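PDB 4WV3: anthranilate-CoA ligase from Stigmatella aurantiaca, which belongs to the ANL superfamily of AMP-binding enzymes, in which a large N-terminal domain is followed by a smaller, mobile C-terminal domain. Local coordinates for residues 48-53 against 153-158; 211-216 against 237-242; 298-303 against 432-437; 367-372 against 389-394. All blocks are in the same frame, centred on the assembly; numbering follows the deposited sequence.

Contact 1: 48-53 against 153-158; sequences VGNALK and RPQPTT
N50 reaches from its helix into a bend of the 153-158 loop and holds two carbonyls with one amide nitrogen. Its ND2 gives one N-H to the backbone O of P156 at 3.1 Å and the other to the O of T158 at 2.9 Å. Both acceptors lie close to the plane of the carboxamide, but the donor stands well above the carbonyl plane of P156 and is only tilted from that of T158; the T158 bond is also the straighter, 164° at the hydrogen. With CG set beside its own backbone N (chi1 -77°), N50 turns its amide towards the loop, and this double grip fixes the amide's rotation. A water donates to N50 OD1 at 2.9 Å and weakly to the T158 carbonyl as well. Q155 works differently: its chain folds about the CB-CG bond (chi2 -65°), so the carboxamide lies along the helix surface, with OE1 3.2 Å from N50 CB and NE2 3.6 Å from A51 CA. Its CG also rests on the methyl of A51, 3.7 Å from CB. The P156 ring adds its CG beside N50 ND2.

Further back on the same helix, Q47 and N46 hold the carbonyls of Q155 and T157 through their side-chain amides. Helix 38-54 is thus laced to the loop that follows helix 148-152, while V48 and A51 pack on that helix and L52 reaches both it and helix 71-83.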
loop_
_atom_site.group_PDB
_atom_site.type_symbol
_atom_site.label_atom_id
_atom_site.label_comp_id
_atom_site.label_asym_id
_atom_site.label_seq_id
_atom_site.Cartn_x
_atom_site.Cartn_y
_atom_site.Cartn_z
ATOM N N VAL A 48 18.267 -17.120 9.419
ATOM C CA VAL A 48 17.853 -17.030 8.024
ATOM C C VAL A 48 19.009 -16.546 7.156
ATOM O O VAL A 48 19.288 -17.121 6.103
ATOM C CB VAL A 48 16.644 -16.086 7.852
ATOM C CG1 VAL A 48 16.410 -15.768 6.382
ATOM C CG2 VAL A 48 15.401 -16.701 8.474
ATOM N N GLY A 49 19.683 -15.492 7.610
ATOM C CA GLY A 49 20.832 -14.953 6.908
ATOM C C GLY A 49 21.937 -15.979 6.734
ATOM O O GLY A 49 22.511 -16.108 5.653
ATOM N N ASN A 50 22.231 -16.714 7.802
ATOM C CA ASN A 50 23.221 -17.785 7.748
ATOM C C ASN A 50 22.781 -18.936 6.849
ATOM O O ASN A 50 23.589 -19.507 6.117
ATOM C CB ASN A 50 23.528 -18.308 9.154
ATOM C CG ASN A 50 24.436 -17.383 9.936
ATOM O OD1 ASN A 50 25.376 -16.808 9.387
ATOM N ND2 ASN A 50 24.160 -17.232 11.227
ATOM N N ALA A 51 21.497 -19.270 6.908
ATOM C CA ALA A 51 20.953 -20.363 6.110
ATOM C C ALA A 51 20.978 -20.032 4.621
ATOM O O ALA A 51 21.162 -20.914 3.782
ATOM C CB ALA A 51 19.539 -20.700 6.559
ATOM N N LEU A 52 20.794 -18.755 4.300
ATOM C CA LEU A 52 20.846 -18.299 2.916
ATOM C C LEU A 52 22.265 -18.389 2.359
ATOM O O LEU A 52 22.457 -18.638 1.168
ATOM C CB LEU A 52 20.311 -16.869 2.800
ATOM C CG LEU A 52 18.797 -16.708 2.962
ATOM C CD1 LEU A 52 18.427 -15.247 3.158
ATOM C CD2 LEU A 52 18.068 -17.290 1.761
ATOM N N LYS A 53 23.255 -18.188 3.225
ATOM C CA LYS A 53 24.653 -18.331 2.831
ATOM C C LYS A 53 24.943 -19.773 2.435
ATOM O O LYS A 53 25.729 -20.031 1.524
ATOM C CB LYS A 53 25.587 -17.907 3.965
ATOM C CG LYS A 53 25.422 -16.464 4.402
ATOM C CD LYS A 53 26.380 -16.113 5.529
ATOM C CE LYS A 53 27.790 -15.886 5.012
ATOM N NZ LYS A 53 27.878 -14.661 4.170
ATOM N N ARG A 153 17.220 -24.294 11.752
ATOM C CA ARG A 153 17.561 -24.948 13.016
ATOM C C ARG A 153 19.064 -25.085 13.311
ATOM O O ARG A 153 19.514 -24.685 14.385
ATOM C CB ARG A 153 16.847 -26.301 13.147
ATOM C CG ARG A 153 17.225 -27.076 14.397
ATOM C CD ARG A 153 16.301 -28.260 14.627
ATOM N NE ARG A 153 14.923 -27.839 14.869
ATOM C CZ ARG A 153 13.924 -28.016 14.010
ATOM N NH1 ARG A 153 14.145 -28.618 12.850
ATOM N NH2 ARG A 153 12.703 -27.599 14.316
ATOM N N PRO A 154 19.850 -25.645 12.371
ATOM C CA PRO A 154 21.266 -25.814 12.719
ATOM C C PRO A 154 22.060 -24.510 12.652
ATOM O O PRO A 154 23.184 -24.456 13.149
ATOM C CB PRO A 154 21.766 -26.787 11.651
ATOM C CG PRO A 154 20.907 -26.509 10.475
ATOM C CD PRO A 154 19.550 -26.184 11.030
ATOM N N GLN A 155 21.482 -23.477 12.050
ATOM C CA GLN A 155 22.177 -22.204 11.885
ATOM C C GLN A 155 22.305 -21.437 13.199
ATOM O O GLN A 155 21.359 -21.381 13.985
ATOM C CB GLN A 155 21.471 -21.337 10.838
ATOM C CG GLN A 155 21.393 -21.967 9.457
ATOM C CD GLN A 155 22.754 -22.145 8.811
ATOM O OE1 GLN A 155 23.743 -21.545 9.236
ATOM N NE2 GLN A 155 22.810 -22.973 7.775
ATOM N N PRO A 156 23.484 -20.841 13.439
ATOM C CA PRO A 156 23.736 -20.044 14.643
ATOM C C PRO A 156 22.902 -18.767 14.659
ATOM O O PRO A 156 22.446 -18.315 13.608
ATOM C CB PRO A 156 25.226 -19.706 14.532
ATOM C CG PRO A 156 25.531 -19.802 13.080
ATOM C CD PRO A 156 24.666 -20.909 12.564
ATOM N N THR A 157 22.710 -18.193 15.843
ATOM C CA THR A 157 21.874 -17.007 15.995
ATOM C C THR A 157 22.678 -15.716 15.875
ATOM O O THR A 157 22.151 -14.625 16.093
ATOM C CB THR A 157 21.132 -17.016 17.341
ATOM O OG1 THR A 157 22.082 -17.027 18.413
ATOM C CG2 THR A 157 20.242 -18.244 17.448
ATOM N N THR A 158 23.955 -15.845 15.530
ATOM C CA THR A 158 24.812 -14.681 15.340
ATOM C C THR A 158 25.152 -14.483 13.866
ATOM O O THR A 158 25.331 -15.449 13.123
ATOM C CB THR A 158 26.111 -14.787 16.161
ATOM O OG1 THR A 158 26.798 -15.998 15.820
ATOM C CG2 THR A 158 25.802 -14.788 17.649
HETATM O O HOH W 1 27.802 -16.200 10.827
#

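Contact 2: 211-216 against 237-242; sequences RTFALA and SCVLFP
R211 and S237 open the tightly paired end of two neighbouring parallel strands. R211 NE donates to S237 OG at 2.9 Å, the hydroxyl sitting at the edge of the guanidinium and slightly tilted from its plane. With CG anti to the backbone N (chi1 174°), the arginine lays CG beside V239 CG2, and a bend about the CG-CD bond then turns NE back to S237. Two direct backbone bonds join the strands here: T212 N donates to S237 O at 2.9 Å, and V239 N to T212 O, the second more bent. On the other face of the sheet T212 OG1 meets C238 CB at 3.3 Å, although its hydrogen-bond partner is OD1 of N227, on helix 221-234.

From F213 and V239 onward the pairing slackens. CB of F213 still packs on CB of V239 at 3.9 Å, and the ring edge faces the V239 carbonyl and F241 CB, with CE1 3.6 Å from the latter. The backbones part, however, and L215 only brushes the F241 ring. Two waters occupy the widening gap: one accepts from F241 N at 2.8 Å and lies against A214 O, the other sits between the carbonyls of L215 and F241.

Helix 221-234 joins the strands as a beta-alpha-beta crossover, and its N227 also donates to V239 O. The chemistry implies a change of glue along the pair: direct backbone bonds and an arginine-serine clasp at the start, then apolar packing around F213 and F241, with water meeting F241 N and some of the carbonyls where the strands diverge.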
loop_
_atom_site.group_PDB
_atom_site.type_symbol
_atom_site.label_atom_id
_atom_site.label_comp_id
_atom_site.label_asym_id
_atom_site.label_seq_id
_atom_site.Cartn_x
_atom_site.Cartn_y
_atom_site.Cartn_z
ATOM N N ARG A 211 1.340 0.559 19.182
ATOM C CA ARG A 211 1.253 -0.776 18.606
ATOM C C ARG A 211 0.469 -0.701 17.303
ATOM O O ARG A 211 -0.711 -0.354 17.300
ATOM C CB ARG A 211 0.578 -1.744 19.575
ATOM C CG ARG A 211 0.313 -3.121 18.990
ATOM C CD ARG A 211 -0.176 -4.077 20.064
ATOM N NE ARG A 211 0.795 -4.203 21.146
ATOM C CZ ARG A 211 0.579 -4.877 22.270
ATOM N NH1 ARG A 211 -0.582 -5.487 22.469
ATOM N NH2 ARG A 211 1.523 -4.937 23.199
ATOM N N THR A 212 1.131 -1.020 16.196
ATOM C CA THR A 212 0.525 -0.868 14.879
ATOM C C THR A 212 -0.202 -2.122 14.405
ATOM O O THR A 212 0.134 -3.240 14.797
ATOM C CB THR A 212 1.573 -0.484 13.815
ATOM O OG1 THR A 212 2.597 -1.486 13.768
ATOM C CG2 THR A 212 2.196 0.866 14.139
ATOM N N PHE A 213 -1.204 -1.916 13.559
ATOM C CA PHE A 213 -1.895 -3.009 12.889
ATOM C C PHE A 213 -2.429 -2.533 11.546
ATOM O O PHE A 213 -3.296 -1.663 11.482
ATOM C CB PHE A 213 -3.031 -3.558 13.754
ATOM C CG PHE A 213 -3.942 -4.507 13.025
ATOM C CD1 PHE A 213 -3.427 -5.585 12.324
ATOM C CD2 PHE A 213 -5.316 -4.325 13.049
ATOM C CE1 PHE A 213 -4.262 -6.459 11.650
ATOM C CE2 PHE A 213 -6.158 -5.197 12.380
ATOM C CZ PHE A 213 -5.630 -6.265 11.681
ATOM N N ALA A 214 -1.894 -3.104 10.472
ATOM C CA ALA A 214 -2.312 -2.738 9.127
ATOM C C ALA A 214 -3.004 -3.901 8.438
ATOM O O ALA A 214 -2.516 -5.031 8.466
ATOM C CB ALA A 214 -1.120 -2.282 8.309
ATOM N N LEU A 215 -4.147 -3.622 7.821
ATOM C CA LEU A 215 -4.814 -4.614 6.996
ATOM C C LEU A 215 -3.995 -4.800 5.725
ATOM O O LEU A 215 -4.003 -5.869 5.116
ATOM C CB LEU A 215 -6.240 -4.174 6.663
ATOM C CG LEU A 215 -7.091 -5.185 5.894
ATOM C CD1 LEU A 215 -7.092 -6.525 6.611
ATOM C CD2 LEU A 215 -8.509 -4.669 5.714
ATOM N N ALA A 216 -3.282 -3.743 5.341
ATOM C CA ALA A 216 -2.368 -3.791 4.208
ATOM C C ALA A 216 -1.262 -4.805 4.467
ATOM O O ALA A 216 -0.693 -4.851 5.558
ATOM C CB ALA A 216 -1.777 -2.415 3.948
ATOM N N SER A 237 5.510 -1.963 18.829
ATOM C CA SER A 237 5.195 -3.318 18.392
ATOM C C SER A 237 4.219 -3.294 17.218
ATOM O O SER A 237 3.624 -2.260 16.918
ATOM C CB SER A 237 4.610 -4.129 19.548
ATOM O OG SER A 237 3.432 -3.524 20.048
ATOM N N CYS A 238 4.059 -4.438 16.558
ATOM C CA CYS A 238 3.160 -4.536 15.410
ATOM C C CYS A 238 2.310 -5.803 15.451
ATOM O O CYS A 238 2.673 -6.788 16.096
ATOM C CB CYS A 238 3.948 -4.474 14.100
ATOM S SG CYS A 238 5.082 -5.858 13.834
ATOM N N VAL A 239 1.177 -5.767 14.754
ATOM C CA VAL A 239 0.262 -6.901 14.696
ATOM C C VAL A 239 0.073 -7.363 13.254
ATOM O O VAL A 239 -0.250 -6.563 12.377
ATOM C CB VAL A 239 -1.110 -6.545 15.303
ATOM C CG1 VAL A 239 -2.050 -7.739 15.237
ATOM C CG2 VAL A 239 -0.947 -6.063 16.739
ATOM N N LEU A 240 0.274 -8.656 13.013
ATOM C CA LEU A 240 0.204 -9.206 11.662
ATOM C C LEU A 240 -1.002 -10.125 11.469
ATOM O O LEU A 240 -1.201 -11.074 12.227
ATOM C CB LEU A 240 1.496 -9.952 11.324
ATOM C CG LEU A 240 2.791 -9.157 11.517
ATOM C CD1 LEU A 240 4.004 -10.008 11.181
ATOM C CD2 LEU A 240 2.775 -7.884 10.681
ATOM N N PHE A 241 -1.797 -9.835 10.444
ATOM C CA PHE A 241 -3.002 -10.604 10.151
ATOM C C PHE A 241 -2.826 -11.425 8.875
ATOM O O PHE A 241 -2.821 -10.875 7.773
ATOM C CB PHE A 241 -4.203 -9.664 10.022
ATOM C CG PHE A 241 -5.492 -10.362 9.700
ATOM C CD1 PHE A 241 -6.186 -11.052 10.682
ATOM C CD2 PHE A 241 -6.019 -10.316 8.419
ATOM C CE1 PHE A 241 -7.376 -11.692 10.388
ATOM C CE2 PHE A 241 -7.208 -10.953 8.120
ATOM C CZ PHE A 241 -7.887 -11.642 9.105
ATOM N N PRO A 242 -2.684 -12.751 9.023
ATOM C CA PRO A 242 -2.404 -13.655 7.903
ATOM C C PRO A 242 -3.646 -14.012 7.091
ATOM O O PRO A 242 -3.520 -14.422 5.937
ATOM C CB PRO A 242 -1.866 -14.903 8.601
ATOM C CG PRO A 242 -2.572 -14.915 9.912
ATOM C CD PRO A 242 -2.741 -13.469 10.310
HETATM O O HOH W 2 -1.520 -7.434 8.972
HETATM O O HOH W 3 -3.510 -8.168 6.815
#

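Contact 3: 298-303 against 432-437; sequences PAALWY and TLIQHP
P298 starts the contact by laying its ring against I434, the two side chains crossing at about a right angle. P298 CB is 3.7 Å from I434 CG2, while P298 CG faces the far end of the isoleucine, 4.0 Å from CD1. P298 occupies the N-cap position of helix 299-309, so the isoleucine meets that helix at its very beginning.

Two residues on, A300 points its methyl at the other segment: CB lies 3.9 Å from I434 CG2 and 4.1 Å from the CA of Q435, and the aliphatic start of the glutamine side chain flanks it. The backbones come nearest at this point. Next along, L301 brings CD1 to 4.0 Å from I434 CD1. I434 can serve all three because CG1 is roughly anti to the backbone N (chi1 -152°) and the chain stays extended to CD1: that end reaches L301 and the proline, and the CG2 branch is left to touch P298 and A300.

I434 and Q435 are the central residues of a type I turn, L433 to H436, at the C-terminal end of the helix that begins at 426. Behind it, L433 and H436 pack on helix 470-483, while L301 also leans on helix 267-274. The contact thus joins the large AMP-binding domain to the C-terminal domain, and a small, apolar seam is consistent with the domain interface of ANL enzymes, whose C-terminal domain can change orientation.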
loop_
_atom_site.group_PDB
_atom_site.type_symbol
_atom_site.label_atom_id
_atom_site.label_comp_id
_atom_site.label_asym_id
_atom_site.label_seq_id
_atom_site.Cartn_x
_atom_site.Cartn_y
_atom_site.Cartn_z
ATOM N N PRO A 298 -12.855 9.369 1.158
ATOM C CA PRO A 298 -14.003 10.278 1.071
ATOM C C PRO A 298 -14.299 10.933 2.415
ATOM O O PRO A 298 -14.117 10.303 3.458
ATOM C CB PRO A 298 -15.154 9.348 0.676
ATOM C CG PRO A 298 -14.499 8.171 0.042
ATOM C CD PRO A 298 -13.216 7.990 0.789
ATOM N N ALA A 299 -14.746 12.184 2.384
ATOM C CA ALA A 299 -15.060 12.914 3.605
ATOM C C ALA A 299 -16.183 12.229 4.376
ATOM O O ALA A 299 -16.189 12.225 5.606
ATOM C CB ALA A 299 -15.434 14.350 3.283
ATOM N N ALA A 300 -17.123 11.643 3.640
ATOM C CA ALA A 300 -18.257 10.949 4.241
ATOM C C ALA A 300 -17.801 9.755 5.074
ATOM O O ALA A 300 -18.401 9.440 6.101
ATOM C CB ALA A 300 -19.239 10.503 3.165
ATOM N N LEU A 301 -16.738 9.095 4.626
ATOM C CA LEU A 301 -16.181 7.964 5.359
ATOM C C LEU A 301 -15.401 8.420 6.586
ATOM O O LEU A 301 -15.394 7.738 7.613
ATOM C CB LEU A 301 -15.290 7.112 4.453
ATOM C CG LEU A 301 -15.994 5.979 3.706
ATOM C CD1 LEU A 301 -14.992 5.166 2.900
ATOM C CD2 LEU A 301 -16.748 5.088 4.682
ATOM N N TRP A 302 -14.743 9.570 6.478
ATOM C CA TRP A 302 -13.981 10.113 7.596
ATOM C C TRP A 302 -14.910 10.461 8.751
ATOM O O TRP A 302 -14.598 10.191 9.909
ATOM C CB TRP A 302 -13.181 11.347 7.173
ATOM C CG TRP A 302 -12.221 11.817 8.230
ATOM C CD1 TRP A 302 -10.898 11.498 8.336
ATOM C CD2 TRP A 302 -12.514 12.682 9.335
ATOM N NE1 TRP A 302 -10.349 12.113 9.435
ATOM C CE2 TRP A 302 -11.320 12.844 10.067
ATOM C CE3 TRP A 302 -13.669 13.335 9.779
ATOM C CZ2 TRP A 302 -11.248 13.632 11.215
ATOM C CZ3 TRP A 302 -13.595 14.117 10.919
ATOM C CH2 TRP A 302 -12.394 14.259 11.624
ATOM N N TYR A 303 -16.053 11.060 8.430
ATOM C CA TYR A 303 -17.027 11.430 9.450
ATOM C C TYR A 303 -17.737 10.207 10.021
ATOM O O TYR A 303 -17.966 10.121 11.227
ATOM C CB TYR A 303 -18.048 12.429 8.901
ATOM C CG TYR A 303 -17.488 13.816 8.672
ATOM C CD1 TYR A 303 -17.013 14.576 9.731
ATOM C CD2 TYR A 303 -17.447 14.367 7.399
ATOM C CE1 TYR A 303 -16.501 15.844 9.527
ATOM C CE2 TYR A 303 -16.937 15.634 7.185
ATOM C CZ TYR A 303 -16.466 16.368 8.252
ATOM O OH TYR A 303 -15.959 17.629 8.041
ATOM N N THR A 432 -19.079 12.187 -3.816
ATOM C CA THR A 432 -20.436 12.699 -3.691
ATOM C C THR A 432 -21.436 11.551 -3.593
ATOM O O THR A 432 -22.358 11.585 -2.777
ATOM C CB THR A 432 -20.806 13.605 -4.881
ATOM O OG1 THR A 432 -19.969 14.768 -4.876
ATOM C CG2 THR A 432 -22.261 14.037 -4.797
ATOM N N LEU A 433 -21.241 10.532 -4.424
ATOM C CA LEU A 433 -22.120 9.368 -4.441
ATOM C C LEU A 433 -22.113 8.626 -3.108
ATOM O O LEU A 433 -23.149 8.141 -2.651
ATOM C CB LEU A 433 -21.718 8.413 -5.566
ATOM C CG LEU A 433 -21.995 8.867 -6.999
ATOM C CD1 LEU A 433 -21.201 8.028 -7.984
ATOM C CD2 LEU A 433 -23.478 8.772 -7.302
ATOM N N ILE A 434 -20.943 8.548 -2.484
ATOM C CA ILE A 434 -20.791 7.786 -1.248
ATOM C C ILE A 434 -21.445 8.488 -0.054
ATOM O O ILE A 434 -21.612 7.892 1.010
ATOM C CB ILE A 434 -19.304 7.486 -0.949
ATOM C CG1 ILE A 434 -19.169 6.201 -0.127
ATOM C CG2 ILE A 434 -18.640 8.672 -0.259
ATOM C CD1 ILE A 434 -17.738 5.752 0.078
ATOM N N GLN A 435 -21.823 9.750 -0.240
ATOM C CA GLN A 435 -22.530 10.494 0.797
ATOM C C GLN A 435 -23.906 9.893 1.063
ATOM O O GLN A 435 -24.409 9.948 2.185
ATOM C CB GLN A 435 -22.666 11.970 0.417
ATOM C CG GLN A 435 -21.360 12.744 0.452
ATOM C CD GLN A 435 -21.528 14.189 0.028
ATOM O OE1 GLN A 435 -22.568 14.574 -0.506
ATOM N NE2 GLN A 435 -20.503 14.998 0.266
ATOM N N HIS A 436 -24.513 9.321 0.027
ATOM C CA HIS A 436 -25.795 8.646 0.181
ATOM C C HIS A 436 -25.613 7.386 1.021
ATOM O O HIS A 436 -24.753 6.556 0.724
ATOM C CB HIS A 436 -26.398 8.298 -1.180
ATOM C CG HIS A 436 -27.838 7.896 -1.115
ATOM N ND1 HIS A 436 -28.246 6.660 -0.660
ATOM C CD2 HIS A 436 -28.968 8.568 -1.436
ATOM C CE1 HIS A 436 -29.563 6.587 -0.708
ATOM N NE2 HIS A 436 -30.026 7.732 -1.176
ATOM N N PRO A 437 -26.432 7.236 2.073
ATOM C CA PRO A 437 -26.275 6.185 3.087
ATOM C C PRO A 437 -26.470 4.763 2.561
ATOM O O PRO A 437 -26.143 3.811 3.268
ATOM C CB PRO A 437 -27.369 6.520 4.106
ATOM C CG PRO A 437 -28.390 7.272 3.326
ATOM C CD PRO A 437 -27.610 8.081 2.336
#

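Contact 4: 367-372 against 389-394; sequences LLRSET and QGEWLA
R369 lays its CB over one face of W392, 3.9 Å from the centroid of the six-membered ring, a CH-pi contact. From there the arginine runs straight out, CG anti to the backbone N (chi1 -174°), and crosses the indole on its way to E391. NH2 comes 2.7 Å from E391 OE2 in a salt bridge whose hydrogen bond is weak, bent to 121°, with guanidinium and carboxylate planes nearly perpendicular. L367 packs its CB at 3.7 Å from W392 CE3, and its carbonyl O meets the indole edge; further along, its CD2 reaches A394 CB at 4.0 Å. On the other face of the sheet L368 and L393 lie side by side, pointing the same way, their CD2 methyls 4.0 Å apart.

The backbone sets these neighbours. L368 and L393 form a hydrogen-bonded antiparallel pair, L368 N reaching L393 O at 2.7 Å; L367 and A394 are the adjoining non-hydrogen-bonded pair. A type II' turn from Q389 to W392, with G390 at positive phi, carries E391 beside R369.

Further out, K349 makes a cation-pi contact with W392, E347 is a long, weak ion partner for R369, and S370 OG, which accepts from T372 N in an ST turn, is bonded to N322. Strand 392-401 pairs antiparallel with 364-369 and, through the type II' turn, forms a tight hairpin with 388-389, all within the curled antiparallel sheet that accompanies the N-terminal sheets in ANL enzymes.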
loop_
_atom_site.group_PDB
_atom_site.type_symbol
_atom_site.label_atom_id
_atom_site.label_comp_id
_atom_site.label_asym_id
_atom_site.label_seq_id
_atom_site.Cartn_x
_atom_site.Cartn_y
_atom_site.Cartn_z
ATOM N N LEU A 367 4.503 16.413 -9.176
ATOM C CA LEU A 367 5.932 16.135 -9.204
ATOM C C LEU A 367 6.487 16.140 -7.783
ATOM O O LEU A 367 6.360 17.125 -7.056
ATOM C CB LEU A 367 6.672 17.149 -10.078
ATOM C CG LEU A 367 6.544 16.940 -11.589
ATOM C CD1 LEU A 367 7.276 18.031 -12.352
ATOM C CD2 LEU A 367 7.068 15.566 -11.979
ATOM N N LEU A 368 7.095 15.026 -7.393
ATOM C CA LEU A 368 7.597 14.859 -6.036
ATOM C C LEU A 368 9.120 14.920 -5.976
ATOM O O LEU A 368 9.811 14.277 -6.766
ATOM C CB LEU A 368 7.105 13.533 -5.453
ATOM C CG LEU A 368 7.738 13.077 -4.137
ATOM C CD1 LEU A 368 7.444 14.068 -3.019
ATOM C CD2 LEU A 368 7.254 11.683 -3.771
ATOM N N ARG A 369 9.632 15.702 -5.031
ATOM C CA ARG A 369 11.066 15.784 -4.793
ATOM C C ARG A 369 11.390 15.083 -3.479
ATOM O O ARG A 369 10.963 15.523 -2.411
ATOM C CB ARG A 369 11.510 17.244 -4.752
ATOM C CG ARG A 369 13.008 17.452 -4.650
ATOM C CD ARG A 369 13.350 18.917 -4.855
ATOM N NE ARG A 369 14.788 19.160 -4.839
ATOM C CZ ARG A 369 15.350 20.318 -5.173
ATOM N NH1 ARG A 369 14.593 21.337 -5.554
ATOM N NH2 ARG A 369 16.668 20.454 -5.129
ATOM N N SER A 370 12.141 13.990 -3.562
ATOM C CA SER A 370 12.357 13.126 -2.407
ATOM C C SER A 370 13.735 12.475 -2.390
ATOM O O SER A 370 14.322 12.209 -3.439
ATOM C CB SER A 370 11.285 12.036 -2.375
ATOM O OG SER A 370 11.674 10.957 -1.542
ATOM N N GLU A 371 14.243 12.214 -1.190
ATOM C CA GLU A 371 15.482 11.463 -1.035
ATOM C C GLU A 371 15.184 9.989 -0.783
ATOM O O GLU A 371 16.095 9.176 -0.642
ATOM C CB GLU A 371 16.328 12.033 0.104
ATOM C CG GLU A 371 16.978 13.366 -0.218
ATOM C CD GLU A 371 17.941 13.822 0.861
ATOM O OE1 GLU A 371 17.719 13.487 2.044
ATOM O OE2 GLU A 371 18.925 14.512 0.522
ATOM N N THR A 372 13.898 9.655 -0.730
ATOM C CA THR A 372 13.474 8.280 -0.498
ATOM C C THR A 372 12.945 7.650 -1.783
ATOM O O THR A 372 12.579 6.474 -1.808
ATOM C CB THR A 372 12.388 8.204 0.589
ATOM O OG1 THR A 372 11.182 8.811 0.109
ATOM C CG2 THR A 372 12.848 8.925 1.842
ATOM N N GLN A 389 12.053 11.898 -13.272
ATOM C CA GLN A 389 12.545 13.059 -14.007
ATOM C C GLN A 389 13.528 13.883 -13.184
ATOM O O GLN A 389 13.203 14.976 -12.721
ATOM C CB GLN A 389 11.374 13.933 -14.456
ATOM C CG GLN A 389 10.319 13.184 -15.251
ATOM C CD GLN A 389 9.104 14.037 -15.549
ATOM O OE1 GLN A 389 9.112 15.247 -15.326
ATOM N NE2 GLN A 389 8.046 13.408 -16.050
ATOM N N GLY A 390 14.734 13.352 -13.011
ATOM C CA GLY A 390 15.766 14.032 -12.253
ATOM C C GLY A 390 15.458 14.060 -10.769
ATOM O O GLY A 390 15.295 13.014 -10.143
ATOM N N GLU A 391 15.379 15.262 -10.207
ATOM C CA GLU A 391 15.048 15.423 -8.795
ATOM C C GLU A 391 13.548 15.322 -8.556
ATOM O O GLU A 391 13.096 15.293 -7.411
ATOM C CB GLU A 391 15.557 16.763 -8.261
ATOM C CG GLU A 391 17.058 16.838 -8.060
ATOM C CD GLU A 391 17.464 18.020 -7.201
ATOM O OE1 GLU A 391 17.902 19.045 -7.764
ATOM O OE2 GLU A 391 17.342 17.923 -5.962
ATOM N N TRP A 392 12.779 15.275 -9.639
ATOM C CA TRP A 392 11.325 15.239 -9.536
ATOM C C TRP A 392 10.740 13.889 -9.937
ATOM O O TRP A 392 11.130 13.302 -10.946
ATOM C CB TRP A 392 10.702 16.362 -10.367
ATOM C CG TRP A 392 11.067 17.721 -9.869
ATOM C CD1 TRP A 392 12.028 18.548 -10.372
ATOM C CD2 TRP A 392 10.486 18.412 -8.757
ATOM N NE1 TRP A 392 12.077 19.714 -9.646
ATOM C CE2 TRP A 392 11.140 19.655 -8.649
ATOM C CE3 TRP A 392 9.472 18.100 -7.846
ATOM C CZ2 TRP A 392 10.814 20.586 -7.665
ATOM C CZ3 TRP A 392 9.151 19.026 -6.870
ATOM C CH2 TRP A 392 9.819 20.254 -6.787
ATOM N N LEU A 393 9.797 13.409 -9.133
ATOM C CA LEU A 393 9.154 12.124 -9.371
ATOM C C LEU A 393 7.712 12.309 -9.832
ATOM O O LEU A 393 6.901 12.916 -9.131
ATOM C CB LEU A 393 9.184 11.277 -8.098
ATOM C CG LEU A 393 8.450 9.937 -8.150
ATOM C CD1 LEU A 393 9.117 9.006 -9.144
ATOM C CD2 LEU A 393 8.390 9.299 -6.770
ATOM N N ALA A 394 7.397 11.783 -11.012
ATOM C CA ALA A 394 6.034 11.827 -11.526
ATOM C C ALA A 394 5.241 10.632 -11.009
ATOM O O ALA A 394 5.596 9.484 -11.271
ATOM C CB ALA A 394 6.042 11.843 -13.044
#

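Contact 2 is the buried one, at the heart of a large mixed sheet; contact 4 is partly buried, and contacts 1 and 3 lie at the surface, on opposite sides of the chain's centre and about 51 Å apart between centres. Contacts 2 and 4 both pair strands, but parallel, through a beta-alpha-beta crossover, in one and antiparallel in the other, where a salt bridge and an indole flank the strands. Contact 1 ties a loop to a helix mainly by side-chain amide bonds, whereas contact 3 is apolar. Contact 3 alone bridges the AMP-binding and C-terminal domains. No two of the four touch.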